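PDB 5Z6O: protease from Penicillium cyclopium, which cleaves peptide bonds in proteins as a subtilisin-family serine protease, with casein, gelatin and collagen type IV as probable substrates. Local coordinates for residues T24-D29 / F86-K91; A185-S190 / Y206-D211; R255-A260 / T272-Y277. One frame throughout, in Å; residues are numbered along the deposited sequence.

Contact 1: residues T24-D29 / F86-K91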
ATOM      1  N   THR A  24      20.009   7.617   2.012  1.00 13.53           N
ATOM      2  CA  THR A  24      19.518   7.980   3.333  1.00 17.31           C
ATOM      3  C   THR A  24      18.396   8.989   3.296  1.00 16.57           C
ATOM      4  O   THR A  24      17.736   9.164   4.316  1.00 14.67           O
ATOM      5  CB  THR A  24      20.641   8.557   4.206  1.00 20.02           C
ATOM      6  OG1 THR A  24      21.181   9.694   3.558  1.00 18.62           O
ATOM      7  CG2 THR A  24      21.740   7.516   4.431  1.00 27.64           C
ATOM      8  N   ASP A  25      18.201   9.676   2.175  1.00 12.54           N
ATOM      9  CA  ASP A  25      17.215  10.743   2.074  1.00  8.63           C
ATOM     10  C   ASP A  25      16.088  10.360   1.134  1.00 11.71           C
ATOM     11  O   ASP A  25      16.309   9.680   0.140  1.00 12.57           O
ATOM     12  CB  ASP A  25      17.836  12.021   1.530  1.00 12.56           C
ATOM     13  CG  ASP A  25      19.058  12.444   2.298  1.00 20.01           C
ATOM     14  OD1 ASP A  25      19.192  12.074   3.475  1.00 17.56           O
ATOM     15  OD2 ASP A  25      19.873  13.158   1.703  1.00 19.22           O
ATOM     16  N   TYR A  26      14.896  10.848   1.426  1.00  9.19           N
ATOM     17  CA  TYR A  26      13.737  10.646   0.555  1.00  8.00           C
ATOM     18  C   TYR A  26      13.448  11.939  -0.205  1.00  9.72           C
ATOM     19  O   TYR A  26      13.259  12.994   0.406  1.00 12.86           O
ATOM     20  CB  TYR A  26      12.547  10.200   1.408  1.00  8.82           C
ATOM     21  CG  TYR A  26      11.240  10.058   0.647  1.00 11.13           C
ATOM     22  CD1 TYR A  26      11.207   9.508  -0.625  1.00 11.95           C
ATOM     23  CD2 TYR A  26      10.035  10.441   1.234  1.00  9.22           C
ATOM     24  CE1 TYR A  26       9.964   9.382  -1.326  1.00  7.48           C
ATOM     25  CE2 TYR A  26       8.821  10.313   0.556  1.00 11.47           C
ATOM     26  CZ  TYR A  26       8.807   9.774  -0.715  1.00  8.08           C
ATOM     27  OH  TYR A  26       7.612   9.666  -1.414  1.00 10.35           O
ATOM     28  N   VAL A  27      13.432  11.867  -1.534  1.00  9.56           N
ATOM     29  CA  VAL A  27      13.284  13.038  -2.402  1.00 10.89           C
ATOM     30  C   VAL A  27      12.010  12.850  -3.214  1.00 10.07           C
ATOM     31  O   VAL A  27      11.838  11.801  -3.846  1.00 11.35           O
ATOM     32  CB  VAL A  27      14.494  13.207  -3.348  1.00 11.77           C
ATOM     33  CG1 VAL A  27      14.329  14.484  -4.164  1.00 13.80           C
ATOM     34  CG2 VAL A  27      15.797  13.228  -2.547  1.00 17.55           C
ATOM     35  N   TYR A  28      11.136  13.865  -3.211  1.00 12.13           N
ATOM     36  CA  TYR A  28       9.820  13.722  -3.842  1.00  9.20           C
ATOM     37  C   TYR A  28       9.330  15.101  -4.270  1.00 10.99           C
ATOM     38  O   TYR A  28       9.724  16.113  -3.709  1.00 12.24           O
ATOM     39  CB  TYR A  28       8.811  13.031  -2.887  1.00  8.37           C
ATOM     40  CG  TYR A  28       8.570  13.814  -1.604  1.00 11.34           C
ATOM     41  CD1 TYR A  28       9.424  13.683  -0.493  1.00 10.36           C
ATOM     42  CD2 TYR A  28       7.519  14.714  -1.517  1.00 10.41           C
ATOM     43  CE1 TYR A  28       9.211  14.433   0.676  1.00 11.43           C
ATOM     44  CE2 TYR A  28       7.278  15.442  -0.348  1.00 13.25           C
ATOM     45  CZ  TYR A  28       8.151  15.314   0.722  1.00 10.93           C
ATOM     46  OH  TYR A  28       7.856  16.026   1.841  1.00 13.57           O
ATOM     47  N   ASP A  29       8.455  15.138  -5.257  1.00 11.29           N
ATOM     48  CA  ASP A  29       7.869  16.413  -5.676  1.00 12.68           C
ATOM     49  C   ASP A  29       6.872  16.934  -4.646  1.00 13.68           C
ATOM     50  O   ASP A  29       6.093  16.169  -4.063  1.00 11.75           O
ATOM     51  CB  ASP A  29       7.148  16.242  -7.014  1.00 10.83           C
ATOM     52  CG  ASP A  29       6.658  17.541  -7.541  1.00 13.92           C
ATOM     53  OD1 ASP A  29       7.528  18.286  -8.020  1.00 17.35           O
ATOM     54  OD2 ASP A  29       5.449  17.851  -7.403  1.00 11.00           O
ATOM     55  N   PHE A  86       6.546   9.059   8.225  1.00 10.88           N
ATOM     56  CA  PHE A  86       6.870   7.710   7.778  1.00  6.41           C
ATOM     57  C   PHE A  86       6.318   7.375   6.405  1.00  9.90           C
ATOM     58  O   PHE A  86       6.473   6.240   5.968  1.00  8.87           O
ATOM     59  CB  PHE A  86       6.366   6.685   8.801  1.00  8.01           C
ATOM     60  CG  PHE A  86       6.959   6.883  10.167  1.00  9.49           C
ATOM     61  CD1 PHE A  86       8.270   6.539  10.412  1.00  9.35           C
ATOM     62  CD2 PHE A  86       6.184   7.400  11.191  1.00 10.86           C
ATOM     63  CE1 PHE A  86       8.826   6.738  11.671  1.00 15.40           C
ATOM     64  CE2 PHE A  86       6.723   7.591  12.451  1.00 16.97           C
ATOM     65  CZ  PHE A  86       8.042   7.274  12.675  1.00 19.27           C
ATOM     66  N   GLY A  87       5.721   8.344   5.694  1.00  9.09           N
ATOM     67  CA  GLY A  87       4.931   7.984   4.525  1.00  8.72           C
ATOM     68  C   GLY A  87       5.414   8.478   3.183  1.00 10.94           C
ATOM     69  O   GLY A  87       6.207   9.418   3.087  1.00  8.30           O
ATOM     70  N   VAL A  88       4.906   7.821   2.132  1.00  8.15           N
ATOM     71  CA  VAL A  88       5.269   8.114   0.745  1.00  4.41           C
ATOM     72  C   VAL A  88       4.563   9.381   0.243  1.00  7.49           C
ATOM     73  O   VAL A  88       5.205  10.289  -0.295  1.00  9.13           O
ATOM     74  CB  VAL A  88       4.933   6.899  -0.154  1.00  6.51           C
ATOM     75  CG1 VAL A  88       5.254   7.226  -1.654  1.00  7.12           C
ATOM     76  CG2 VAL A  88       5.782   5.683   0.256  1.00  9.74           C
ATOM     77  N   ALA A  89       3.245   9.450   0.395  1.00  7.53           N
ATOM     78  CA  ALA A  89       2.428  10.521  -0.180  1.00  8.89           C
ATOM     79  C   ALA A  89       1.974  11.383   0.985  1.00  9.84           C
ATOM     80  O   ALA A  89       0.897  11.174   1.556  1.00 10.17           O
ATOM     81  CB  ALA A  89       1.230   9.967  -0.981  1.00  8.22           C
ATOM     82  N   LYS A  90       2.807  12.371   1.329  1.00  9.23           N
ATOM     83  CA  LYS A  90       2.692  13.056   2.608  1.00 11.19           C
ATOM     84  C   LYS A  90       1.547  14.062   2.670  1.00 12.21           C
ATOM     85  O   LYS A  90       1.314  14.605   3.746  1.00 13.16           O
ATOM     86  CB  LYS A  90       4.012  13.759   2.930  1.00 13.00           C
ATOM     87  CG  LYS A  90       5.168  12.750   3.094  1.00  6.64           C
ATOM     88  CD  LYS A  90       6.432  13.408   3.583  1.00 14.78           C
ATOM     89  CE  LYS A  90       7.564  12.412   3.485  1.00 10.27           C
ATOM     90  NZ  LYS A  90       7.576  11.414   4.571  1.00 11.20           N
ATOM     91  N   LYS A  91       0.839  14.320   1.572  1.00  9.73           N
ATOM     92  CA  LYS A  91      -0.328  15.226   1.585  1.00 10.06           C
ATOM     93  C   LYS A  91      -1.614  14.549   1.162  1.00 13.18           C
ATOM     94  O   LYS A  91      -2.650  15.220   1.074  1.00 12.87           O
ATOM     95  CB  LYS A  91      -0.077  16.449   0.674  1.00 11.62           C
ATOM     96  CG  LYS A  91       1.002  17.352   1.257  1.00 17.38           C
ATOM     97  CD  LYS A  91       1.229  18.571   0.385  1.00 20.26           C
ATOM     98  CE  LYS A  91       2.006  19.641   1.139  1.00 27.67           C
ATOM     99  NZ  LYS A  91       2.330  20.741   0.167  1.00 41.90           N
TER

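Contact 2: residues A185-S190 / Y206-D211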
ATOM      1  N   ALA A 185       5.228  -7.773  -4.028  1.00  8.59           N
ATOM      2  CA  ALA A 185       6.108  -8.624  -3.239  1.00  7.69           C
ATOM      3  C   ALA A 185       7.071  -7.772  -2.421  1.00 11.72           C
ATOM      4  O   ALA A 185       7.214  -6.563  -2.645  1.00  8.97           O
ATOM      5  CB  ALA A 185       6.881  -9.593  -4.154  1.00 12.82           C
ATOM      6  N   ALA A 186       7.707  -8.404  -1.433  1.00  8.73           N
ATOM      7  CA  ALA A 186       8.485  -7.682  -0.427  1.00  8.83           C
ATOM      8  C   ALA A 186       9.988  -7.797  -0.676  1.00 10.20           C
ATOM      9  O   ALA A 186      10.506  -8.905  -0.849  1.00 10.29           O
ATOM     10  CB  ALA A 186       8.167  -8.210   0.966  1.00  7.86           C
ATOM     11  N   SER A 187      10.697  -6.659  -0.633  1.00  9.81           N
ATOM     12  CA  SER A 187      12.148  -6.653  -0.808  1.00 10.67           C
ATOM     13  C   SER A 187      12.839  -6.291   0.501  1.00 12.53           C
ATOM     14  O   SER A 187      12.209  -5.779   1.427  1.00  9.98           O
ATOM     15  CB  SER A 187      12.565  -5.659  -1.909  1.00  7.39           C
ATOM     16  OG  SER A 187      12.388  -4.300  -1.508  1.00 10.26           O
ATOM     17  N   THR A 188      14.169  -6.520   0.559  1.00  9.13           N
ATOM     18  CA  THR A 188      14.956  -6.213   1.751  1.00 10.17           C
ATOM     19  C   THR A 188      15.892  -5.048   1.463  1.00  6.99           C
ATOM     20  O   THR A 188      16.053  -4.634   0.318  1.00 11.34           O
ATOM     21  CB  THR A 188      15.803  -7.412   2.180  1.00 10.43           C
ATOM     22  OG1 THR A 188      16.816  -7.642   1.157  1.00 12.58           O
ATOM     23  CG2 THR A 188      14.925  -8.649   2.318  1.00 16.29           C
ATOM     24  N   ASN A 189      16.585  -4.572   2.510  1.00  7.87           N
ATOM     25  CA  ASN A 189      17.425  -3.385   2.358  1.00 10.66           C
ATOM     26  C   ASN A 189      18.679  -3.660   1.543  1.00 13.84           C
ATOM     27  O   ASN A 189      19.285  -2.705   1.063  1.00 19.38           O
ATOM     28  CB  ASN A 189      17.798  -2.748   3.727  1.00 13.02           C
ATOM     29  CG  ASN A 189      18.549  -3.683   4.678  1.00 18.02           C
ATOM     30  OD1 ASN A 189      19.084  -3.221   5.690  1.00 29.59           O
ATOM     31  ND2 ASN A 189      18.552  -4.963   4.406  1.00 11.53           N
ATOM     32  N   SER A 190      19.018  -4.927   1.298  1.00 13.28           N
ATOM     33  CA  SER A 190      20.117  -5.257   0.402  1.00 15.50           C
ATOM     34  C   SER A 190      19.622  -5.533  -1.010  1.00 20.92           C
ATOM     35  O   SER A 190      20.394  -6.015  -1.851  1.00 16.98           O
ATOM     36  CB  SER A 190      20.885  -6.464   0.944  1.00 13.89           C
ATOM     37  OG  SER A 190      20.043  -7.586   0.986  1.00 21.77           O
ATOM     38  N   TYR A 206       8.150  -5.480  -6.802  1.00  9.20           N
ATOM     39  CA  TYR A 206       8.623  -5.489  -5.419  1.00  8.91           C
ATOM     40  C   TYR A 206       8.550  -4.090  -4.836  1.00  6.26           C
ATOM     41  O   TYR A 206       8.708  -3.095  -5.549  1.00  7.30           O
ATOM     42  CB  TYR A 206      10.101  -5.952  -5.312  1.00  4.46           C
ATOM     43  CG  TYR A 206      10.271  -7.465  -5.385  1.00  6.80           C
ATOM     44  CD1 TYR A 206      10.231  -8.148  -6.624  1.00  7.37           C
ATOM     45  CD2 TYR A 206      10.448  -8.213  -4.208  1.00  9.22           C
ATOM     46  CE1 TYR A 206      10.358  -9.559  -6.666  1.00 12.23           C
ATOM     47  CE2 TYR A 206      10.590  -9.609  -4.239  1.00  9.31           C
ATOM     48  CZ  TYR A 206      10.551 -10.263  -5.457  1.00 14.26           C
ATOM     49  OH  TYR A 206      10.705 -11.630  -5.423  1.00 12.53           O
ATOM     50  N   ALA A 207       8.394  -4.036  -3.510  1.00  6.79           N
ATOM     51  CA  ALA A 207       8.566  -2.795  -2.773  1.00 11.02           C
ATOM     52  C   ALA A 207       9.131  -3.158  -1.422  1.00  7.19           C
ATOM     53  O   ALA A 207       9.012  -4.317  -0.998  1.00  5.60           O
ATOM     54  CB  ALA A 207       7.234  -2.041  -2.620  1.00  8.19           C
ATOM     55  N   PRO A 208       9.718  -2.199  -0.707  1.00  6.11           N
ATOM     56  CA  PRO A 208      10.370  -2.507   0.574  1.00  4.85           C
ATOM     57  C   PRO A 208       9.390  -3.131   1.547  1.00  8.20           C
ATOM     58  O   PRO A 208       8.298  -2.600   1.775  1.00  8.04           O
ATOM     59  CB  PRO A 208      10.846  -1.134   1.063  1.00  8.46           C
ATOM     60  CG  PRO A 208      11.186  -0.418  -0.208  1.00  9.98           C
ATOM     61  CD  PRO A 208      10.063  -0.839  -1.179  1.00  9.27           C
ATOM     62  N   GLY A 209       9.801  -4.252   2.142  1.00  8.05           N
ATOM     63  CA  GLY A 209       8.859  -4.991   2.956  1.00  7.17           C
ATOM     64  C   GLY A 209       9.452  -5.606   4.187  1.00 13.08           C
ATOM     65  O   GLY A 209       8.719  -6.213   4.965  1.00 15.56           O
ATOM     66  N   LYS A 210      10.765  -5.503   4.382  1.00 12.07           N
ATOM     67  CA  LYS A 210      11.380  -6.074   5.579  1.00  8.12           C
ATOM     68  C   LYS A 210      11.945  -4.963   6.430  1.00 10.26           C
ATOM     69  O   LYS A 210      12.665  -4.081   5.919  1.00 12.41           O
ATOM     70  CB  LYS A 210      12.487  -7.073   5.216  1.00 12.93           C
ATOM     71  CG  LYS A 210      13.221  -7.617   6.467  1.00 14.04           C
ATOM     72  CD  LYS A 210      14.219  -8.718   6.077  1.00 19.53           C
ATOM     73  CE  LYS A 210      14.843  -9.348   7.330  1.00 21.19           C
ATOM     74  NZ  LYS A 210      15.957  -8.511   7.797  1.00 27.91           N
ATOM     75  N   ASP A 211      11.607  -4.993   7.729  1.00 13.49           N
ATOM     76  CA  ASP A 211      12.050  -3.993   8.709  1.00 11.75           C
ATOM     77  C   ASP A 211      11.657  -2.584   8.281  1.00 10.57           C
ATOM     78  O   ASP A 211      12.497  -1.696   8.118  1.00  9.10           O
ATOM     79  CB  ASP A 211      13.568  -4.089   8.994  1.00 10.28           C
ATOM     80  CG  ASP A 211      13.939  -5.426   9.615  1.00 19.39           C
ATOM     81  OD1 ASP A 211      13.152  -5.939  10.420  1.00 18.49           O
ATOM     82  OD2 ASP A 211      14.984  -5.991   9.284  1.00 22.48           O
TER
HETATM   83  O   HOH W   1      15.345  -5.066   5.068  1.00 16.03           O

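Contact 3: residues R255-A260 / T272-Y277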
ATOM      1  N   ARG A 255       1.970   2.141 -15.095  1.00 10.52           N
ATOM      2  CA  ARG A 255       2.932   3.239 -15.046  1.00 11.52           C
ATOM      3  C   ARG A 255       3.998   3.002 -13.968  1.00  8.36           C
ATOM      4  O   ARG A 255       5.188   3.270 -14.182  1.00  9.70           O
ATOM      5  CB  ARG A 255       2.189   4.544 -14.790  1.00 12.01           C
ATOM      6  CG  ARG A 255       3.095   5.766 -14.603  1.00 11.43           C
ATOM      7  CD  ARG A 255       3.948   6.035 -15.840  1.00 20.22           C
ATOM      8  NE  ARG A 255       4.687   7.268 -15.623  1.00 15.76           N
ATOM      9  CZ  ARG A 255       5.810   7.579 -16.244  1.00 18.57           C
ATOM     10  NH1 ARG A 255       6.419   8.725 -15.958  1.00 23.53           N
ATOM     11  NH2 ARG A 255       6.324   6.734 -17.133  1.00 21.64           N
ATOM     12  N   ILE A 256       3.587   2.499 -12.803  1.00 12.07           N
ATOM     13  CA  ILE A 256       4.555   2.143 -11.764  1.00 10.66           C
ATOM     14  C   ILE A 256       5.493   1.047 -12.255  1.00  9.80           C
ATOM     15  O   ILE A 256       6.705   1.098 -12.018  1.00 11.18           O
ATOM     16  CB  ILE A 256       3.817   1.737 -10.482  1.00  8.50           C
ATOM     17  CG1 ILE A 256       3.231   2.983  -9.844  1.00 12.15           C
ATOM     18  CG2 ILE A 256       4.725   0.959  -9.513  1.00 12.63           C
ATOM     19  CD1 ILE A 256       2.104   2.649  -8.856  1.00 12.97           C
ATOM     20  N   VAL A 257       4.970   0.065 -12.984  1.00 10.14           N
ATOM     21  CA  VAL A 257       5.849  -0.998 -13.460  1.00 12.71           C
ATOM     22  C   VAL A 257       6.841  -0.453 -14.492  1.00 10.70           C
ATOM     23  O   VAL A 257       8.021  -0.845 -14.517  1.00 13.23           O
ATOM     24  CB  VAL A 257       5.019  -2.180 -14.017  1.00 11.46           C
ATOM     25  CG1 VAL A 257       5.921  -3.130 -14.791  1.00 15.07           C
ATOM     26  CG2 VAL A 257       4.211  -2.890 -12.876  1.00 11.28           C
ATOM     27  N   GLN A 258       6.391   0.498 -15.323  1.00 11.60           N
ATOM     28  CA  GLN A 258       7.250   1.112 -16.334  1.00 15.54           C
ATOM     29  C   GLN A 258       8.380   1.911 -15.687  1.00 18.27           C
ATOM     30  O   GLN A 258       9.517   1.897 -16.172  1.00 16.22           O
ATOM     31  CB  GLN A 258       6.398   2.017 -17.240  1.00 16.91           C
ATOM     32  CG  GLN A 258       7.169   2.743 -18.294  1.00 32.64           C
ATOM     33  CD  GLN A 258       6.282   3.624 -19.160  1.00 50.37           C
ATOM     34  OE1 GLN A 258       5.407   4.341 -18.660  1.00 36.63           O
ATOM     35  NE2 GLN A 258       6.508   3.573 -20.474  1.00 48.70           N
ATOM     36  N   ASP A 259       8.076   2.637 -14.607  1.00 10.93           N
ATOM     37  CA  ASP A 259       9.091   3.424 -13.877  1.00  9.80           C
ATOM     38  C   ASP A 259      10.056   2.547 -13.083  1.00 13.97           C
ATOM     39  O   ASP A 259      11.162   2.988 -12.747  1.00 11.51           O
ATOM     40  CB  ASP A 259       8.399   4.342 -12.865  1.00 12.52           C
ATOM     41  CG  ASP A 259       8.141   5.741 -13.359  1.00 24.96           C
ATOM     42  OD1 ASP A 259       8.869   6.281 -14.236  1.00 29.42           O
ATOM     43  OD2 ASP A 259       7.218   6.353 -12.754  1.00 29.10           O
ATOM     44  N   ALA A 260       9.633   1.356 -12.683  1.00 10.56           N
ATOM     45  CA  ALA A 260      10.421   0.528 -11.751  1.00  8.40           C
ATOM     46  C   ALA A 260      11.748   0.086 -12.375  1.00 17.09           C
ATOM     47  O   ALA A 260      11.857  -0.090 -13.585  1.00 17.64           O
ATOM     48  CB  ALA A 260       9.597  -0.721 -11.348  1.00  7.78           C
ATOM     49  N   THR A 272       9.125 -11.214 -11.576  1.00 11.06           N
ATOM     50  CA  THR A 272       9.765  -9.956 -11.945  1.00  8.88           C
ATOM     51  C   THR A 272      10.834  -9.571 -10.942  1.00 12.02           C
ATOM     52  O   THR A 272      10.770  -9.929  -9.770  1.00 16.52           O
ATOM     53  CB  THR A 272       8.732  -8.830 -12.032  1.00 11.76           C
ATOM     54  OG1 THR A 272       9.386  -7.652 -12.488  1.00 13.33           O
ATOM     55  CG2 THR A 272       8.129  -8.536 -10.659  1.00 12.50           C
ATOM     56  N   THR A 273      11.851  -8.845 -11.412  1.00 10.71           N
ATOM     57  CA  THR A 273      12.847  -8.303 -10.511  1.00  9.00           C
ATOM     58  C   THR A 273      12.745  -6.787 -10.404  1.00 10.14           C
ATOM     59  O   THR A 273      13.683  -6.159  -9.920  1.00  9.67           O
ATOM     60  CB  THR A 273      14.244  -8.722 -10.954  1.00 17.94           C
ATOM     61  OG1 THR A 273      14.513  -8.157 -12.232  1.00 23.44           O
ATOM     62  CG2 THR A 273      14.290 -10.209 -11.112  1.00 24.40           C
ATOM     63  N   LYS A 274      11.601  -6.213 -10.788  1.00  9.66           N
ATOM     64  CA  LYS A 274      11.386  -4.767 -10.754  1.00  8.68           C
ATOM     65  C   LYS A 274      11.093  -4.294  -9.340  1.00  7.73           C
ATOM     66  O   LYS A 274      10.375  -4.953  -8.591  1.00  8.51           O
ATOM     67  CB  LYS A 274      10.220  -4.368 -11.668  1.00  9.46           C
ATOM     68  CG  LYS A 274      10.705  -4.250 -13.133  1.00 18.44           C
ATOM     69  CD  LYS A 274       9.642  -3.758 -14.083  1.00 31.00           C
ATOM     70  CE  LYS A 274      10.261  -3.363 -15.450  1.00 28.25           C
ATOM     71  NZ  LYS A 274      10.283  -1.870 -15.726  1.00 25.25           N
ATOM     72  N   LEU A 275      11.694  -3.169  -8.989  1.00  6.54           N
ATOM     73  CA  LEU A 275      11.578  -2.563  -7.660  1.00  8.89           C
ATOM     74  C   LEU A 275      10.997  -1.161  -7.799  1.00 12.01           C
ATOM     75  O   LEU A 275      11.477  -0.378  -8.623  1.00  8.71           O
ATOM     76  CB  LEU A 275      12.956  -2.476  -6.992  1.00  9.32           C
ATOM     77  CG  LEU A 275      12.934  -1.728  -5.615  1.00  8.11           C
ATOM     78  CD1 LEU A 275      12.041  -2.440  -4.599  1.00  9.55           C
ATOM     79  CD2 LEU A 275      14.369  -1.656  -5.097  1.00 12.41           C
ATOM     80  N   LEU A 276      10.024  -0.820  -6.944  1.00  5.63           N
ATOM     81  CA  LEU A 276       9.387   0.499  -6.954  1.00  8.03           C
ATOM     82  C   LEU A 276      10.411   1.631  -7.000  1.00  9.15           C
ATOM     83  O   LEU A 276      11.333   1.675  -6.190  1.00  8.55           O
ATOM     84  CB  LEU A 276       8.554   0.643  -5.679  1.00  6.45           C
ATOM     85  CG  LEU A 276       7.758   1.950  -5.435  1.00  7.28           C
ATOM     86  CD1 LEU A 276       6.784   2.169  -6.610  1.00  9.83           C
ATOM     87  CD2 LEU A 276       7.042   1.834  -4.071  1.00  6.01           C
ATOM     88  N   TYR A 277      10.179   2.588  -7.905  1.00  8.56           N
ATOM     89  CA  TYR A 277      11.001   3.795  -8.059  1.00  8.67           C
ATOM     90  C   TYR A 277      10.080   4.949  -8.420  1.00  9.90           C
ATOM     91  O   TYR A 277       9.243   4.787  -9.310  1.00 11.41           O
ATOM     92  CB  TYR A 277      12.031   3.579  -9.166  1.00 10.31           C
ATOM     93  CG  TYR A 277      12.870   4.791  -9.433  1.00  9.51           C
ATOM     94  CD1 TYR A 277      13.685   5.326  -8.437  1.00 10.21           C
ATOM     95  CD2 TYR A 277      12.843   5.408 -10.671  1.00  9.49           C
ATOM     96  CE1 TYR A 277      14.462   6.483  -8.697  1.00 13.59           C
ATOM     97  CE2 TYR A 277      13.607   6.518 -10.936  1.00 17.69           C
ATOM     98  CZ  TYR A 277      14.403   7.057  -9.954  1.00 16.91           C
ATOM     99  OH  TYR A 277      15.155   8.181 -10.242  1.00 18.15           O
TER
HETATM  100  O   HOH W   2       8.075   2.280  -9.892  1.00 11.64           O

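Contact 1: residues T24-D29 / F86-K91
Y26 and Y28 of strand 26-29 meet V88 and K90 of the loop 86-91. One hydrogen bond joins the two segments. The phenol OH of Y26 donates to V88 O at 2.7 Å. It approaches this oxygen from the flank, with a C=O...donor angle of 118°, and is somewhat tilted from the carbonyl plane. The CG of Y26 is anti to the backbone N (chi1 175°), and this brings the hydroxyl up to the loop. V88 O then lies at the ring edge.

A second polar tie is internal to the loop. K90 NZ turns back to G87 O, 2.8 Å away, and meets a lone pair in the carbonyl plane. The bend at the end of the lysine chain (chi4 -78°) allows this. NZ also donates to S84 O and Q5 OE1, so three oxygens hold the amine and fix the chain.

The remaining contacts are van der Waals. K90 CE is 3.8 Å from Y26 CE2, at the edge of that ring. The lysine runs past Y26 in the opposite direction and crosses Y28 at about a right angle. K90 CD lies 3.5 Å from Y28 OH. V88 CG1 comes within 3.4 Å of Y26 OH, next to the bonded carbonyl. Y28 CD1 sits over one face of the Y26 ring, toward its rim.

Strand 26-29 pairs antiparallel with strand 2-5. L13 and I16 of helix 11-16 touch both Y26 and V88. Y240 of helix 227-245 packs on Y28. The loop itself leads from helix 73-82 to strand 93-98 of the parallel sheet.

Contact 2: residues A185-S190 / Y206-D211
A185, A186 and S187 pair in parallel with Y206, A207 and P208. The short strand axes approach to 4.4 Å and are turned by 49°. A207 N donates to A185 O at 2.9 Å. S187 N donates to A207 O over the same length. Beyond the strand, G209 N donates to S187 O, and K210 N adds a weak bond to that oxygen. Water 1 bridges N189 N and K210 O where the two segments part.

On one face, A185 CB lies over the Y206 ring in a CH-pi contact, 3.8 Å from the centroid. Y206 CG is anti to its carbonyl carbon (chi1 -80°), which lays the ring beside A185. A186 O is at the ring edge, 3.4 Å from Y206 CD2. The phenol OH bonds S193 OG. On the other face, A186 CB rests 3.8 Å from G209 CA; a CB on G209 would run into it, which fits the glycine. T188 CG2 packs on K210 CD, while K210 NZ forms a salt bridge with D211 OD2.

This is the parallel edge pair of the subtilase alpha/beta sheet. Helix 227-245, with the probable charge-relay S228, covers A186 and A207. W11 touches S187 and P208.

Contact 3: residues R255-A260 / T272-Y277
K274 reaches across to the last turn of helix 249-259, and this is the tight part of the contact. Its NZ donates to V257 O at 2.8 Å and to A260 O at 3.2 Å. The first bond is the straighter at the oxygen, with a C=O...donor angle of 155°. The second comes from above the carbonyl plane. A bend at the end of the chain (chi4 -109°) sets the amine between the two oxygens. The aliphatic part packs as well: K274 CD lies 3.8 Å from V257 CG1, and the two side chains cross at about a right angle. K274 CB is 3.7 Å from A260 CB. The positive charge probably suits the carbonyl end of the helix. A methionine in place of K274 would probably leave V257 O and A260 O without this donor and the helix end without its charge. Deeper in, I256 CG2 meets L276 CD1 at 3.8 Å. Y277, also buried, meets D259 O at its ring edge, with CD2 3.6 Å away. Water 2 links I256 O to Y277 N.

The solvent side is looser. There Q258 is exposed and accepts from R255 NH2.

Here a helix end is tied to a short, weakly bonded antiparallel pair, 261-262 and 274-275. L205 touches I256, V257 and L276, so both segments lean on the edge strand of the subtilisin alpha/beta fold.

In the fold
The contacts follow one another along the chain without overlap. Contacts 2 and 3 are neighbours, with centres about 13 Å apart. They touch through Y206: its N probably bonds K274 O at 2.9 Å, and its O probably bonds L276 N. Segment 272-277 thus runs beside the edge strand of the parallel sheet. Contact 1 is more distant, its centre about 17 Å from each of the others, and touches neither. Helix 227-245 is shared by all three, packing on Y28, on A186 and A207, and on I256 and L276. That helix, which begins at the active site, thus has early and late parts of the chain packed against it.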